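Local coordinates for DUF4973 domain-containing protein (Bacteroides thetaiotaomicron, PDB 4QNI) that is of unknown biological role but probably acts as an auxiliary nutrient-binding lipoprotein built from two beta-rich domains, at residues A[52-57]-A[68-73]; A[78-83]-A[91-96]; A[119-124]-A[138-143]. All coordinates share one frame; numbering follows the deposited sequence.

Contact 1: residues A[52-57]-A[68-73]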
ATOM      1  N   LEU A  52      25.893  11.875 -11.839  1.00 42.36           N
ATOM      2  CA  LEU A  52      24.581  11.906 -11.195  1.00 41.42           C
ATOM      3  C   LEU A  52      23.572  12.672 -12.044  1.00 45.98           C
ATOM      4  O   LEU A  52      23.724  13.880 -12.240  1.00 45.92           O
ATOM      5  CB  LEU A  52      24.712  12.520  -9.779  1.00 40.80           C
ATOM      6  CG  LEU A  52      23.446  12.658  -8.926  1.00 46.24           C
ATOM      7  CD1 LEU A  52      23.015  11.304  -8.351  1.00 47.01           C
ATOM      8  CD2 LEU A  52      23.666  13.655  -7.798  1.00 45.86           C
ATOM      9  N   PRO A  53      22.519  11.985 -12.547  1.00 43.81           N
ATOM     10  CA  PRO A  53      21.519  12.671 -13.376  1.00 44.33           C
ATOM     11  C   PRO A  53      20.668  13.684 -12.618  1.00 48.10           C
ATOM     12  O   PRO A  53      20.289  13.474 -11.467  1.00 47.41           O
ATOM     13  CB  PRO A  53      20.637  11.524 -13.879  1.00 46.84           C
ATOM     14  CG  PRO A  53      21.461  10.275 -13.694  1.00 50.13           C
ATOM     15  CD  PRO A  53      22.205  10.542 -12.438  1.00 44.90           C
ATOM     16  N   ILE A  54      20.380  14.795 -13.294  1.00 44.45           N
ATOM     17  CA  ILE A  54      19.539  15.890 -12.829  1.00 43.91           C
ATOM     18  C   ILE A  54      18.537  16.090 -13.932  1.00 50.97           C
ATOM     19  O   ILE A  54      18.931  16.276 -15.092  1.00 51.71           O
ATOM     20  CB  ILE A  54      20.354  17.163 -12.494  1.00 46.17           C
ATOM     21  CG1 ILE A  54      21.213  16.956 -11.206  1.00 44.86           C
ATOM     22  CG2 ILE A  54      19.434  18.382 -12.387  1.00 46.28           C
ATOM     23  CD1 ILE A  54      22.068  18.099 -10.831  1.00 46.05           C
ATOM     24  N   LEU A  55      17.251  15.982 -13.588  1.00 48.15           N
ATOM     25  CA  LEU A  55      16.159  16.089 -14.540  1.00 50.33           C
ATOM     26  C   LEU A  55      15.547  17.481 -14.539  1.00 53.64           C
ATOM     27  O   LEU A  55      15.409  18.112 -13.491  1.00 52.02           O
ATOM     28  CB  LEU A  55      15.098  15.021 -14.228  1.00 51.34           C
ATOM     29  CG  LEU A  55      15.581  13.557 -14.119  1.00 56.08           C
ATOM     30  CD1 LEU A  55      14.471  12.661 -13.556  1.00 57.14           C
ATOM     31  CD2 LEU A  55      16.083  13.029 -15.453  1.00 58.02           C
ATOM     32  N   VAL A  56      15.214  17.968 -15.733  1.00 52.61           N
ATOM     33  CA  VAL A  56      14.650  19.304 -15.965  1.00 53.02           C
ATOM     34  C   VAL A  56      13.408  19.214 -16.838  1.00 58.74           C
ATOM     35  O   VAL A  56      13.466  18.656 -17.927  1.00 58.98           O
ATOM     36  CB  VAL A  56      15.683  20.260 -16.628  1.00 57.34           C
ATOM     37  CG1 VAL A  56      15.189  21.704 -16.603  1.00 57.77           C
ATOM     38  CG2 VAL A  56      17.064  20.151 -15.984  1.00 56.17           C
ATOM     39  N   SER A  57      12.310  19.828 -16.388  1.00 57.71           N
ATOM     40  CA  SER A  57      11.056  19.963 -17.149  1.00 60.65           C
ATOM     41  C   SER A  57      11.100  21.261 -18.029  1.00 67.95           C
ATOM     42  O   SER A  57      11.974  22.097 -17.833  1.00 68.35           O
ATOM     43  CB  SER A  57       9.876  20.008 -16.185  1.00 64.24           C
ATOM     44  OG  SER A  57       9.940  21.185 -15.394  1.00 73.39           O
ATOM     45  N   VAL A  68      21.828  25.053 -13.198  1.00 58.93           N
ATOM     46  CA  VAL A  68      21.343  24.442 -11.961  1.00 54.85           C
ATOM     47  C   VAL A  68      22.413  24.606 -10.887  1.00 54.15           C
ATOM     48  O   VAL A  68      23.587  24.342 -11.123  1.00 53.60           O
ATOM     49  CB  VAL A  68      20.946  22.961 -12.180  1.00 56.71           C
ATOM     50  CG1 VAL A  68      20.413  22.327 -10.894  1.00 54.62           C
ATOM     51  CG2 VAL A  68      19.922  22.841 -13.304  1.00 57.53           C
ATOM     52  N   HIS A  69      21.988  25.055  -9.717  1.00 48.97           N
ATOM     53  CA  HIS A  69      22.830  25.256  -8.552  1.00 48.82           C
ATOM     54  C   HIS A  69      22.566  24.145  -7.564  1.00 50.44           C
ATOM     55  O   HIS A  69      21.410  23.875  -7.227  1.00 50.57           O
ATOM     56  CB  HIS A  69      22.579  26.633  -7.947  1.00 50.31           C
ATOM     57  CG  HIS A  69      22.934  27.716  -8.900  1.00 55.44           C
ATOM     58  ND1 HIS A  69      24.167  28.320  -8.861  1.00 57.90           N
ATOM     59  CD2 HIS A  69      22.240  28.205  -9.952  1.00 58.73           C
ATOM     60  CE1 HIS A  69      24.166  29.200  -9.849  1.00 58.41           C
ATOM     61  NE2 HIS A  69      23.035  29.157 -10.539  1.00 59.28           N
ATOM     62  N   VAL A  70      23.644  23.478  -7.153  1.00 43.64           N
ATOM     63  CA  VAL A  70      23.655  22.315  -6.274  1.00 42.06           C
ATOM     64  C   VAL A  70      24.502  22.658  -5.050  1.00 48.11           C
ATOM     65  O   VAL A  70      25.563  23.258  -5.194  1.00 49.45           O
ATOM     66  CB  VAL A  70      24.208  21.057  -7.040  1.00 43.59           C
ATOM     67  CG1 VAL A  70      24.549  19.910  -6.094  1.00 41.73           C
ATOM     68  CG2 VAL A  70      23.238  20.582  -8.125  1.00 43.72           C
ATOM     69  N   ALA A  71      24.050  22.268  -3.855  1.00 43.50           N
ATOM     70  CA  ALA A  71      24.815  22.550  -2.648  1.00 42.65           C
ATOM     71  C   ALA A  71      24.731  21.399  -1.661  1.00 45.04           C
ATOM     72  O   ALA A  71      23.821  20.572  -1.742  1.00 43.23           O
ATOM     73  CB  ALA A  71      24.342  23.848  -1.992  1.00 42.77           C
ATOM     74  N   HIS A  72      25.716  21.357  -0.748  1.00 42.04           N
ATOM     75  CA  HIS A  72      25.813  20.428   0.369  1.00 42.32           C
ATOM     76  C   HIS A  72      24.571  20.643   1.234  1.00 47.75           C
ATOM     77  O   HIS A  72      24.143  21.783   1.377  1.00 48.54           O
ATOM     78  CB  HIS A  72      27.119  20.693   1.154  1.00 43.07           C
ATOM     79  CG  HIS A  72      27.354  19.746   2.289  1.00 45.99           C
ATOM     80  ND1 HIS A  72      27.829  20.191   3.518  1.00 47.86           N
ATOM     81  CD2 HIS A  72      27.170  18.405   2.354  1.00 46.68           C
ATOM     82  CE1 HIS A  72      27.879  19.130   4.293  1.00 46.51           C
ATOM     83  NE2 HIS A  72      27.488  18.032   3.640  1.00 46.49           N
ATOM     84  N   ASP A  73      23.926  19.558   1.699  1.00 43.26           N
ATOM     85  CA  ASP A  73      22.707  19.659   2.495  1.00 42.91           C
ATOM     86  C   ASP A  73      22.855  18.854   3.808  1.00 44.56           C
ATOM     87  O   ASP A  73      22.207  17.830   4.002  1.00 43.34           O
ATOM     88  CB  ASP A  73      21.491  19.185   1.667  1.00 44.28           C
ATOM     89  CG  ASP A  73      20.130  19.459   2.303  1.00 52.71           C
ATOM     90  OD1 ASP A  73      20.088  20.056   3.423  1.00 50.13           O
ATOM     91  OD2 ASP A  73      19.118  19.058   1.712  1.00 58.14           O
TER

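Contact 2: residues A[78-83]-A[91-96]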
ATOM      1  N   ASN A  78      21.056  15.698   8.949  1.00 41.22           N
ATOM      2  CA  ASN A  78      20.858  15.806  10.399  1.00 42.73           C
ATOM      3  C   ASN A  78      19.447  15.400  10.826  1.00 49.02           C
ATOM      4  O   ASN A  78      19.323  14.591  11.740  1.00 49.26           O
ATOM      5  CB  ASN A  78      21.163  17.203  10.885  1.00 43.01           C
ATOM      6  CG  ASN A  78      22.642  17.502  10.869  1.00 55.82           C
ATOM      7  OD1 ASN A  78      23.485  16.605  10.802  1.00 42.82           O
ATOM      8  ND2 ASN A  78      22.985  18.773  10.900  1.00 46.63           N
ATOM      9  N   ILE A  79      18.390  15.923  10.148  1.00 47.57           N
ATOM     10  CA  ILE A  79      16.983  15.562  10.429  1.00 48.40           C
ATOM     11  C   ILE A  79      16.826  14.042  10.284  1.00 53.03           C
ATOM     12  O   ILE A  79      16.327  13.386  11.201  1.00 52.35           O
ATOM     13  CB  ILE A  79      15.968  16.317   9.526  1.00 50.76           C
ATOM     14  CG1 ILE A  79      16.169  17.850   9.501  1.00 51.32           C
ATOM     15  CG2 ILE A  79      14.509  15.900   9.785  1.00 51.14           C
ATOM     16  CD1 ILE A  79      15.950  18.539  10.731  1.00 63.72           C
ATOM     17  N   LEU A  80      17.320  13.488   9.157  1.00 49.00           N
ATOM     18  CA  LEU A  80      17.209  12.069   8.881  1.00 48.43           C
ATOM     19  C   LEU A  80      17.903  11.258   9.975  1.00 51.16           C
ATOM     20  O   LEU A  80      17.323  10.274  10.430  1.00 50.96           O
ATOM     21  CB  LEU A  80      17.763  11.723   7.482  1.00 47.92           C
ATOM     22  CG  LEU A  80      17.766  10.214   7.137  1.00 53.02           C
ATOM     23  CD1 LEU A  80      17.185   9.946   5.784  1.00 52.78           C
ATOM     24  CD2 LEU A  80      19.118   9.669   7.233  1.00 55.57           C
ATOM     25  N   ASN A  81      19.134  11.645  10.383  1.00 47.43           N
ATOM     26  CA  ASN A  81      19.857  10.919  11.439  1.00 47.53           C
ATOM     27  C   ASN A  81      19.083  10.928  12.771  1.00 52.11           C
ATOM     28  O   ASN A  81      18.963   9.875  13.396  1.00 49.53           O
ATOM     29  CB  ASN A  81      21.264  11.480  11.652  1.00 43.69           C
ATOM     30  CG  ASN A  81      22.287  10.907  10.720  1.00 50.12           C
ATOM     31  OD1 ASN A  81      22.236   9.730  10.355  1.00 43.83           O
ATOM     32  ND2 ASN A  81      23.251  11.728  10.319  1.00 37.64           N
ATOM     33  N   TYR A  82      18.552  12.100  13.192  1.00 51.57           N
ATOM     34  CA  TYR A  82      17.814  12.165  14.455  1.00 55.18           C
ATOM     35  C   TYR A  82      16.493  11.402  14.369  1.00 60.61           C
ATOM     36  O   TYR A  82      16.164  10.668  15.304  1.00 60.06           O
ATOM     37  CB  TYR A  82      17.596  13.590  14.974  1.00 58.48           C
ATOM     38  CG  TYR A  82      17.361  13.580  16.471  1.00 67.09           C
ATOM     39  CD1 TYR A  82      18.429  13.518  17.367  1.00 70.75           C
ATOM     40  CD2 TYR A  82      16.068  13.558  16.998  1.00 69.97           C
ATOM     41  CE1 TYR A  82      18.214  13.468  18.750  1.00 74.34           C
ATOM     42  CE2 TYR A  82      15.845  13.478  18.373  1.00 72.69           C
ATOM     43  CZ  TYR A  82      16.920  13.459  19.248  1.00 80.90           C
ATOM     44  OH  TYR A  82      16.702  13.401  20.609  1.00 83.18           O
ATOM     45  N   ALA A  83      15.791  11.503  13.228  1.00 58.28           N
ATOM     46  CA  ALA A  83      14.526  10.797  12.990  1.00 59.41           C
ATOM     47  C   ALA A  83      14.712   9.281  12.959  1.00 62.49           C
ATOM     48  O   ALA A  83      13.842   8.544  13.407  1.00 64.54           O
ATOM     49  CB  ALA A  83      13.897  11.261  11.676  1.00 59.64           C
ATOM     50  N   LEU A  91      25.375   5.195  15.222  1.00 49.29           N
ATOM     51  CA  LEU A  91      24.709   4.613  14.060  1.00 47.53           C
ATOM     52  C   LEU A  91      24.407   5.632  12.977  1.00 49.47           C
ATOM     53  O   LEU A  91      23.876   5.251  11.934  1.00 48.32           O
ATOM     54  CB  LEU A  91      23.386   3.959  14.513  1.00 48.41           C
ATOM     55  CG  LEU A  91      23.485   2.837  15.550  1.00 53.46           C
ATOM     56  CD1 LEU A  91      22.128   2.247  15.815  1.00 54.81           C
ATOM     57  CD2 LEU A  91      24.432   1.748  15.096  1.00 53.49           C
ATOM     58  N   TYR A  92      24.682   6.933  13.228  1.00 45.14           N
ATOM     59  CA  TYR A  92      24.359   8.002  12.268  1.00 42.65           C
ATOM     60  C   TYR A  92      25.065   7.827  10.942  1.00 46.05           C
ATOM     61  O   TYR A  92      26.159   7.279  10.917  1.00 45.97           O
ATOM     62  CB  TYR A  92      24.776   9.361  12.824  1.00 42.37           C
ATOM     63  CG  TYR A  92      23.847  10.017  13.822  1.00 43.66           C
ATOM     64  CD1 TYR A  92      22.783   9.320  14.380  1.00 45.44           C
ATOM     65  CD2 TYR A  92      24.032  11.342  14.204  1.00 45.14           C
ATOM     66  CE1 TYR A  92      21.923   9.924  15.291  1.00 47.21           C
ATOM     67  CE2 TYR A  92      23.166  11.966  15.101  1.00 47.00           C
ATOM     68  CZ  TYR A  92      22.110  11.256  15.636  1.00 55.61           C
ATOM     69  OH  TYR A  92      21.285  11.874  16.539  1.00 57.89           O
ATOM     70  N   TYR A  93      24.454   8.300   9.848  1.00 41.75           N
ATOM     71  CA  TYR A  93      25.128   8.377   8.555  1.00 41.08           C
ATOM     72  C   TYR A  93      26.099   9.529   8.666  1.00 45.76           C
ATOM     73  O   TYR A  93      25.723  10.587   9.197  1.00 47.98           O
ATOM     74  CB  TYR A  93      24.130   8.590   7.405  1.00 41.56           C
ATOM     75  CG  TYR A  93      23.173   7.441   7.217  1.00 43.69           C
ATOM     76  CD1 TYR A  93      23.586   6.257   6.613  1.00 44.94           C
ATOM     77  CD2 TYR A  93      21.840   7.546   7.611  1.00 45.51           C
ATOM     78  CE1 TYR A  93      22.705   5.195   6.428  1.00 47.10           C
ATOM     79  CE2 TYR A  93      20.946   6.487   7.427  1.00 47.02           C
ATOM     80  CZ  TYR A  93      21.382   5.316   6.826  1.00 56.10           C
ATOM     81  OH  TYR A  93      20.533   4.245   6.658  1.00 61.10           O
ATOM     82  N   GLU A  94      27.353   9.320   8.289  1.00 40.66           N
ATOM     83  CA  GLU A  94      28.356  10.373   8.421  1.00 39.24           C
ATOM     84  C   GLU A  94      28.401  11.198   7.164  1.00 40.50           C
ATOM     85  O   GLU A  94      28.256  10.701   6.063  1.00 39.47           O
ATOM     86  CB  GLU A  94      29.743   9.821   8.773  1.00 41.15           C
ATOM     87  CG  GLU A  94      29.846   9.277  10.189  1.00 55.89           C
ATOM     88  CD  GLU A  94      29.672  10.261  11.336  1.00 76.04           C
ATOM     89  OE1 GLU A  94      30.195  11.400  11.257  1.00 52.71           O
ATOM     90  OE2 GLU A  94      29.038   9.869  12.342  1.00 78.12           O
ATOM     91  N   ASP A  95      28.560  12.481   7.354  1.00 40.63           N
ATOM     92  CA  ASP A  95      28.568  13.492   6.310  1.00 40.58           C
ATOM     93  C   ASP A  95      29.906  13.531   5.544  1.00 44.62           C
ATOM     94  O   ASP A  95      30.857  14.173   5.958  1.00 43.58           O
ATOM     95  CB  ASP A  95      28.283  14.849   6.965  1.00 42.23           C
ATOM     96  CG  ASP A  95      27.933  15.944   5.994  1.00 45.64           C
ATOM     97  OD1 ASP A  95      28.113  15.736   4.781  1.00 41.76           O
ATOM     98  OD2 ASP A  95      27.454  17.009   6.452  1.00 57.16           O
HETATM   99  N   MSE A  96      29.913  12.911   4.387  1.00 42.05           N
HETATM  100  CA  MSE A  96      31.045  12.838   3.463  1.00 41.69           C
HETATM  101  C   MSE A  96      31.409  14.178   2.855  1.00 45.88           C
HETATM  102  O   MSE A  96      32.560  14.353   2.450  1.00 45.70           O
HETATM  103  CB  MSE A  96      30.676  11.892   2.335  1.00 42.97           C
HETATM  104  CG  MSE A  96      31.841  11.208   1.736  1.00 49.80           C
HETATM  105 SE   MSE A  96      31.118  10.080   0.369  0.75 55.68          SE
HETATM  106  CE  MSE A  96      32.639   8.985   0.169  1.00 52.15           C
TER

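Contact 3: residues A[119-124]-A[138-143]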
ATOM      1  N   GLY A 119      20.871  16.555 -17.316  1.00 54.37           N
ATOM      2  CA  GLY A 119      22.245  17.004 -17.133  1.00 52.94           C
ATOM      3  C   GLY A 119      22.930  16.023 -16.206  1.00 54.09           C
ATOM      4  O   GLY A 119      22.260  15.288 -15.478  1.00 53.04           O
ATOM      5  N   LEU A 120      24.251  15.942 -16.254  1.00 49.49           N
ATOM      6  CA  LEU A 120      24.918  14.986 -15.387  1.00 46.27           C
ATOM      7  C   LEU A 120      25.870  15.719 -14.496  1.00 50.27           C
ATOM      8  O   LEU A 120      26.728  16.448 -14.981  1.00 50.76           O
ATOM      9  CB  LEU A 120      25.627  13.902 -16.191  1.00 45.96           C
ATOM     10  CG  LEU A 120      24.734  13.015 -17.049  1.00 50.86           C
ATOM     11  CD1 LEU A 120      25.538  12.353 -18.158  1.00 50.97           C
ATOM     12  CD2 LEU A 120      24.045  11.957 -16.207  1.00 53.19           C
ATOM     13  N   LEU A 121      25.671  15.592 -13.187  1.00 46.21           N
ATOM     14  CA  LEU A 121      26.535  16.206 -12.194  1.00 44.82           C
ATOM     15  C   LEU A 121      27.704  15.237 -11.937  1.00 46.29           C
ATOM     16  O   LEU A 121      27.483  14.145 -11.408  1.00 43.97           O
ATOM     17  CB  LEU A 121      25.732  16.515 -10.914  1.00 43.51           C
ATOM     18  CG  LEU A 121      26.493  17.289  -9.838  1.00 46.67           C
ATOM     19  CD1 LEU A 121      26.553  18.758 -10.161  1.00 46.20           C
ATOM     20  CD2 LEU A 121      25.878  17.076  -8.494  1.00 47.72           C
ATOM     21  N   ASP A 122      28.922  15.606 -12.353  1.00 43.46           N
ATOM     22  CA  ASP A 122      30.079  14.721 -12.215  1.00 43.67           C
ATOM     23  C   ASP A 122      30.680  14.746 -10.806  1.00 47.13           C
ATOM     24  O   ASP A 122      31.454  15.634 -10.456  1.00 49.25           O
ATOM     25  CB  ASP A 122      31.164  15.044 -13.272  1.00 47.56           C
ATOM     26  CG  ASP A 122      32.225  13.944 -13.461  1.00 69.55           C
ATOM     27  OD1 ASP A 122      32.004  12.785 -12.973  1.00 65.02           O
ATOM     28  OD2 ASP A 122      33.245  14.217 -14.135  1.00 87.53           O
ATOM     29  N   LEU A 123      30.362  13.741 -10.009  1.00 40.83           N
ATOM     30  CA  LEU A 123      30.909  13.634  -8.653  1.00 38.59           C
ATOM     31  C   LEU A 123      32.297  13.003  -8.747  1.00 41.01           C
ATOM     32  O   LEU A 123      32.414  11.967  -9.400  1.00 40.10           O
ATOM     33  CB  LEU A 123      29.979  12.753  -7.771  1.00 36.75           C
ATOM     34  CG  LEU A 123      28.482  13.032  -7.783  1.00 38.75           C
ATOM     35  CD1 LEU A 123      27.721  11.962  -6.973  1.00 35.58           C
ATOM     36  CD2 LEU A 123      28.180  14.439  -7.252  1.00 41.09           C
ATOM     37  N   LYS A 124      33.344  13.610  -8.126  1.00 36.74           N
ATOM     38  CA  LYS A 124      34.694  13.038  -8.138  1.00 35.82           C
ATOM     39  C   LYS A 124      34.968  12.485  -6.767  1.00 40.64           C
ATOM     40  O   LYS A 124      34.524  13.066  -5.777  1.00 40.84           O
ATOM     41  CB  LYS A 124      35.768  14.031  -8.579  1.00 38.85           C
ATOM     42  CG  LYS A 124      35.514  14.698  -9.943  1.00 46.65           C
ATOM     43  CD  LYS A 124      35.618  13.744 -11.138  1.00 53.16           C
ATOM     44  CE  LYS A 124      36.069  14.500 -12.370  1.00 63.21           C
ATOM     45  NZ  LYS A 124      35.894  13.705 -13.611  1.00 73.15           N
ATOM     46  N   LEU A 138      26.715  11.269   1.036  1.00 34.73           N
ATOM     47  CA  LEU A 138      26.938  12.582   0.461  1.00 34.33           C
ATOM     48  C   LEU A 138      25.578  13.265   0.337  1.00 38.85           C
ATOM     49  O   LEU A 138      24.794  12.859  -0.527  1.00 37.55           O
ATOM     50  CB  LEU A 138      27.673  12.495  -0.895  1.00 33.81           C
ATOM     51  CG  LEU A 138      27.957  13.829  -1.601  1.00 36.91           C
ATOM     52  CD1 LEU A 138      28.876  14.713  -0.754  1.00 35.85           C
ATOM     53  CD2 LEU A 138      28.546  13.584  -3.016  1.00 36.50           C
ATOM     54  N   PRO A 139      25.250  14.268   1.207  1.00 37.32           N
ATOM     55  CA  PRO A 139      23.924  14.919   1.116  1.00 36.66           C
ATOM     56  C   PRO A 139      23.935  16.161   0.199  1.00 39.71           C
ATOM     57  O   PRO A 139      24.733  17.060   0.404  1.00 39.98           O
ATOM     58  CB  PRO A 139      23.627  15.277   2.570  1.00 38.74           C
ATOM     59  CG  PRO A 139      25.015  15.547   3.204  1.00 42.10           C
ATOM     60  CD  PRO A 139      26.049  14.835   2.321  1.00 38.39           C
ATOM     61  N   LEU A 140      23.046  16.204  -0.813  1.00 35.97           N
ATOM     62  CA  LEU A 140      22.982  17.292  -1.798  1.00 37.33           C
ATOM     63  C   LEU A 140      21.583  17.824  -1.966  1.00 40.80           C
ATOM     64  O   LEU A 140      20.621  17.101  -1.770  1.00 41.81           O
ATOM     65  CB  LEU A 140      23.479  16.816  -3.201  1.00 38.21           C
ATOM     66  CG  LEU A 140      24.872  16.173  -3.270  1.00 43.04           C
ATOM     67  CD1 LEU A 140      25.033  15.362  -4.527  1.00 43.16           C
ATOM     68  CD2 LEU A 140      25.946  17.213  -3.172  1.00 47.02           C
ATOM     69  N   GLN A 141      21.471  19.070  -2.422  1.00 38.50           N
ATOM     70  CA  GLN A 141      20.182  19.680  -2.710  1.00 39.38           C
ATOM     71  C   GLN A 141      20.275  20.570  -3.931  1.00 45.49           C
ATOM     72  O   GLN A 141      21.340  21.124  -4.221  1.00 43.16           O
ATOM     73  CB  GLN A 141      19.672  20.490  -1.494  1.00 40.07           C
ATOM     74  CG  GLN A 141      20.597  21.636  -1.107  1.00 50.14           C
ATOM     75  CD  GLN A 141      20.160  22.448   0.091  1.00 63.36           C
ATOM     76  OE1 GLN A 141      20.984  22.830   0.938  1.00 57.21           O
ATOM     77  NE2 GLN A 141      18.881  22.781   0.164  1.00 53.25           N
ATOM     78  N   ILE A 142      19.139  20.711  -4.644  1.00 46.48           N
ATOM     79  CA  ILE A 142      18.972  21.687  -5.715  1.00 47.99           C
ATOM     80  C   ILE A 142      18.694  23.009  -4.993  1.00 55.54           C
ATOM     81  O   ILE A 142      17.801  23.050  -4.148  1.00 54.91           O
ATOM     82  CB  ILE A 142      17.859  21.320  -6.721  1.00 51.32           C
ATOM     83  CG1 ILE A 142      18.082  19.932  -7.429  1.00 50.48           C
ATOM     84  CG2 ILE A 142      17.626  22.479  -7.696  1.00 52.86           C
ATOM     85  CD1 ILE A 142      19.339  19.724  -8.243  1.00 53.76           C
ATOM     86  N   VAL A 143      19.503  24.042  -5.247  1.00 55.60           N
ATOM     87  CA  VAL A 143      19.372  25.339  -4.580  1.00 58.04           C
ATOM     88  C   VAL A 143      18.293  26.149  -5.285  1.00 69.16           C
ATOM     89  O   VAL A 143      18.277  26.211  -6.510  1.00 68.87           O
ATOM     90  CB  VAL A 143      20.731  26.095  -4.519  1.00 61.13           C
ATOM     91  CG1 VAL A 143      20.572  27.516  -3.977  1.00 61.19           C
ATOM     92  CG2 VAL A 143      21.722  25.322  -3.679  1.00 59.93           C
TER

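Contact 1: residues A[52-57]-A[68-73]
The backbones at Ile54 and Val68 run 8.8 Å apart at their nearest CA atoms, too far for main-chain pairing, and no hydrogen bond joins 52-57 to 68-73. What meets between them is aliphatic: the facing layers of a beta sandwich, consistent with the immunoglobulin-like E-set assignment of this domain. The buried surface is small, 124 Å² over both sides, and all three touching residues are buried.

Ile54 does most of the bridging, with both of its branches in use. Its longer arm is extended (chi2 178°), which carries CD1 out to CG2 of Val70, 3.9 Å away. The Ile54 and Val70 side chains approach at a slant and touch through this pair of methyls. The shorter branch reaches the other valine: CG2 of Ile54 lies 4.3 Å from CG1 of Val68. With chi1 at -70°, CG1 sits beside the backbone N and CG2 beside the carbonyl carbon, and this divides the isoleucine between two partners in successive inward positions of the opposing strand. Val56 also points its CB across, but less closely, its CG2 staying 4.8 Å from CG2 of Val68.

Other core residues complete the packing. Leu121 touches both Ile54 and Val70, while Ile112 does the same for Val56 and Val68. Strand 47-56 is hydrogen-bonded to 118-126 on one edge; on its other edge Ile54 to Val56 pair antiparallel with a strand of the second subunit, whose Ile13 packs on Ile54 and Val56. In the opposing sheet, strand 66-72 runs antiparallel to both 109-112 and 135-142, and Asp73, just after the strand, takes the N-cap position of helix 74-85.

Contact 2: residues A[78-83]-A[91-96]
Asn81 OD1 accepts the backbone N-H of Tyr93 at 2.7 Å, the shortest polar bond of the contact. It belongs to a two-point grip that ties helix 74-85 to strand 93-95 of the E-set-like sandwich domain: ND2 of Asn81 in turn donates to Tyr93 O at 2.9 Å. One amide thus satisfies both main-chain polar groups of a single residue, much as a neighbouring strand would. The two bonds differ in geometry, since ND2 meets Tyr93 O in its carbonyl plane, on a lone pair, whereas Tyr93 N is tilted 27° from the carbonyl plane of OD1.

Tyr92 braces the same amide. Its ring plane is 2° from that of the amide, stacked against it, and Asn81 CB stands over the ring centre in a CH-pi contact, 3.6 Å from the centroid. Beyond the ring, Tyr92 OH hydrogen-bonds to Ala86 O. A serine in place of Tyr92 would probably leave the Asn81 amide without its stacking surface and Ala86 O without this donor.

Flanking the amide, Leu80 CD2 touches Tyr93 CD2 at 3.5 Å, while at the far end Tyr92 OH lies 3.4 Å from Tyr82 CD1.

Contact 3: residues A[119-124]-A[138-143]
Leu123 meets both Leu138 and Leu140 through one methyl, its CD2, in the hydrophobic interior of a beta sandwich of the kind expected for the E-set clan. The strands belong to different sheets: their short axes approach to 11.8 Å and run nearly antiparallel, at 156°, a spacing filled by side chains and without hydrogen bonds between the segments.

The packed part is a cluster of four buried leucines. Leu123 CD2 is 4.3 Å from Leu138 CD2, and the same methyl is 4.3 Å from Leu140 CD1. Leu140 CD1 is shared in turn, with Leu121 CD2 at 4.4 Å. Leu121 holds CG opposite its backbone N (chi1 -174°), while Leu123 turns CG beside its own (chi1 -48°), and from these different rotations the two side chains reach the same methyl of Leu140. Tyr106, touching both Leu123 and Leu140, adds an aromatic neighbour.

Toward the end of 138-143 the packing between the segments thins: Ile142 CD1 stays 7.1 Å from Leu121 CD2, its nearest atom in 119-124, and the side chain packs instead on Val68 and on Phe15 of the second subunit. The outward face of 119-124 is mixed: Leu120 packs on Tyr82 of the second subunit, while Asp122 and Lys124, both partly exposed, form a salt bridge, and Lys124 NZ also pairs with Glu42. Lys124 NZ meets Asp122 OD2 at 2.7 Å, approaching from above the carboxylate plane.

Along the chain the contacts follow in series, 1, 2, then 3, all within the DUF4973 part of the protein. Contacts 1 and 3 have centres about 5 Å apart and join the same two sheets: strands 47-56 and 118-126 are neighbours in one, 66-72 and 135-142 in the other. Leu121 of contact 3 packs on Ile54 and Val70 of contact 1, and Leu52 on Leu140, so the two form one continuous core between the sheets; both touch the second subunit. Contact 2, its centre about 21 Å from contact 1 and 18 Å from contact 3, fastens helix 74-85 to strand 93-95, which runs parallel beside 135-142. A probable hydrogen bond, His72 NE2 to Asp95 OD1, connects it with contact 1.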